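Local coordinates for chitin oligosaccahride binding protein NagB1 (Paenibacillus sp. FPU-7, PDB 7EHP), which binds chitin oligosaccharides, N,N'-diacetylchitobiose and N,N',N''-triacetylchitotriose, as an extracellular solute-binding protein, probably delivering them to a membrane transporter, at residues Leu16-Lys19 and Met20-Asp23. Sequence-based numbering, arbitrary orientation.
Sequences LRLK and MLED. With NAG (2-acetamido-2-deoxy-beta-D-glucopyranose), chain C.
Lys19 and Asp23 face each other one turn apart near the start of helix 15-31, the helix of the beta-alpha-beta unit formed with parallel strands 3-7 and 37-41 in this periplasmic-binding-protein fold. Their i to i+4 salt bridge joins Lys19 NZ to Asp23 OD1 at 3.0 Å, on the syn lone pair of the carboxylate. The lysine reaches it by setting CG anti to its backbone N (chi1 180°) and then bending at chi2 and chi4; its long, flexible chain suits an exposed site. The other carboxylate oxygen, Asp23 OD2, pairs with Arg315 of helix 310-320, so the aspartate links two helices.

Glu22 crosses the Lys19 chain at about a right angle, its OE1 3.7 Å from Lys19 CD, while Glu22 OE2 comes 3.6 Å from Leu18 CG. OE1 also forms a salt bridge with Arg15, which probably balances most of the glutamate's charge; the Lys19 ammonium is of opposite sign but not in contact.

Backbone hydrogen bonds of the alpha helix run from Met20 N, Leu21 N, Glu22 N and Asp23 N to the carbonyls four residues back; Glu22 N to Leu18 O is the shortest, at 2.8 Å.

Leu18 and Leu21 bring branched apolar chains that fill space beside His7 of strand 3-7. They cross at about a right angle, with Leu18 CD1 4.2 Å from Leu21 CB. The slender, pliable chain of Met20 packs on Met312 and Gln316 of helix 310-320.

Arg17 extends into the glycan pocket, its chain bent at chi3 and touching Trp245. Several N-H groups on a flat guanidinium suit it to an amide oxygen: the N-acetyl O7 of NAG lies in the guanidinium plane, at its edge, and receives hydrogen bonds from Arg17 NH1 at 3.0 Å and Arg17 NH2 at 2.9 Å.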
loop_
_atom_site.group_PDB
_atom_site.type_symbol
_atom_site.label_atom_id
_atom_site.label_comp_id
_atom_site.label_asym_id
_atom_site.label_seq_id
_atom_site.Cartn_x
_atom_site.Cartn_y
_atom_site.Cartn_z
ATOM N N LEU A 16 -14.989 -10.396 -0.223
ATOM C CA LEU A 16 -15.931 -9.442 -0.815
ATOM C C LEU A 16 -15.302 -8.676 -1.978
ATOM O O LEU A 16 -15.986 -8.381 -2.971
ATOM C CB LEU A 16 -16.447 -8.471 0.248
ATOM C CG LEU A 16 -17.395 -9.104 1.265
ATOM C CD1 LEU A 16 -17.585 -8.160 2.441
ATOM C CD2 LEU A 16 -18.738 -9.452 0.621
ATOM N N ARG A 17 -13.999 -8.377 -1.892
ATOM C CA ARG A 17 -13.325 -7.695 -2.999
ATOM C C ARG A 17 -13.248 -8.582 -4.241
ATOM O O ARG A 17 -13.390 -8.086 -5.365
ATOM C CB ARG A 17 -11.924 -7.250 -2.581
ATOM C CG ARG A 17 -11.909 -6.256 -1.420
ATOM C CD ARG A 17 -10.538 -5.626 -1.249
ATOM N NE ARG A 17 -10.322 -4.523 -2.182
ATOM C CZ ARG A 17 -9.259 -3.724 -2.153
ATOM N NH1 ARG A 17 -8.320 -3.920 -1.238
ATOM N NH2 ARG A 17 -9.124 -2.743 -3.038
ATOM N N LEU A 18 -13.016 -9.890 -4.065
ATOM C CA LEU A 18 -13.014 -10.786 -5.219
ATOM C C LEU A 18 -14.422 -10.966 -5.774
ATOM O O LEU A 18 -14.624 -10.966 -6.996
ATOM C CB LEU A 18 -12.417 -12.141 -4.859
ATOM C CG LEU A 18 -12.322 -13.191 -5.979
ATOM C CD1 LEU A 18 -11.786 -12.630 -7.305
ATOM C CD2 LEU A 18 -11.494 -14.382 -5.510
ATOM N N LYS A 19 -15.405 -11.122 -4.891
ATOM C CA LYS A 19 -16.791 -11.210 -5.330
ATOM C C LYS A 19 -17.185 -10.000 -6.172
ATOM O O LYS A 19 -17.920 -10.140 -7.159
ATOM C CB LYS A 19 -17.707 -11.362 -4.116
ATOM C CG LYS A 19 -19.185 -11.455 -4.456
ATOM C CD LYS A 19 -19.469 -12.588 -5.438
ATOM C CE LYS A 19 -20.942 -13.002 -5.364
ATOM N NZ LYS A 19 -21.793 -11.963 -6.008
ATOM N N MET A 20 -16.678 -8.807 -5.826
ATOM C CA MET A 20 -16.945 -7.634 -6.659
ATOM C C MET A 20 -16.292 -7.789 -8.026
ATOM O O MET A 20 -16.907 -7.480 -9.053
ATOM C CB MET A 20 -16.472 -6.349 -5.970
ATOM C CG MET A 20 -17.013 -5.060 -6.594
ATOM S SD MET A 20 -16.567 -3.498 -5.761
ATOM C CE MET A 20 -15.091 -3.032 -6.678
ATOM N N LEU A 21 -15.055 -8.297 -8.063
ATOM C CA LEU A 21 -14.415 -8.570 -9.350
ATOM C C LEU A 21 -15.230 -9.560 -10.175
ATOM O O LEU A 21 -15.361 -9.404 -11.392
ATOM C CB LEU A 21 -12.995 -9.103 -9.132
ATOM C CG LEU A 21 -11.947 -8.016 -8.878
ATOM C CD1 LEU A 21 -10.653 -8.598 -8.298
ATOM C CD2 LEU A 21 -11.654 -7.218 -10.147
ATOM N N GLU A 22 -15.785 -10.591 -9.529
ATOM C CA GLU A 22 -16.605 -11.564 -10.248
ATOM C C GLU A 22 -17.893 -10.936 -10.772
ATOM O O GLU A 22 -18.372 -11.305 -11.856
ATOM C CB GLU A 22 -16.924 -12.755 -9.342
ATOM C CG GLU A 22 -15.693 -13.593 -8.991
ATOM C CD GLU A 22 -15.919 -14.537 -7.833
ATOM O OE1 GLU A 22 -17.075 -14.626 -7.348
ATOM O OE2 GLU A 22 -14.937 -15.204 -7.410
ATOM N N ASP A 23 -18.495 -10.022 -10.000
ATOM C CA ASP A 23 -19.662 -9.296 -10.504
ATOM C C ASP A 23 -19.288 -8.466 -11.721
ATOM O O ASP A 23 -19.994 -8.476 -12.741
ATOM C CB ASP A 23 -20.259 -8.397 -9.416
ATOM C CG ASP A 23 -20.937 -9.185 -8.313
ATOM O OD1 ASP A 23 -21.004 -10.422 -8.429
ATOM O OD2 ASP A 23 -21.404 -8.568 -7.325
HETATM C C1 NAG C . -4.143 -4.115 -1.975
HETATM C C2 NAG C . -3.860 -2.623 -2.136
HETATM C C3 NAG C . -2.355 -2.385 -2.268
HETATM C C4 NAG C . -1.562 -3.131 -1.189
HETATM C C5 NAG C . -2.073 -4.569 -1.021
HETATM C C6 NAG C . -1.443 -5.349 0.114
HETATM C C7 NAG C . -5.826 -1.629 -3.240
HETATM C C8 NAG C . -6.362 -1.052 -4.517
HETATM N N2 NAG C . -4.562 -2.065 -3.283
HETATM O O1 NAG C . -5.510 -4.327 -1.899
HETATM O O3 NAG C . -2.108 -0.981 -2.227
HETATM O O4 NAG C . -0.227 -3.261 -1.665
HETATM O O5 NAG C . -3.492 -4.591 -0.817
HETATM O O6 NAG C . -1.747 -6.736 -0.017
HETATM O O7 NAG C . -6.513 -1.706 -2.222
#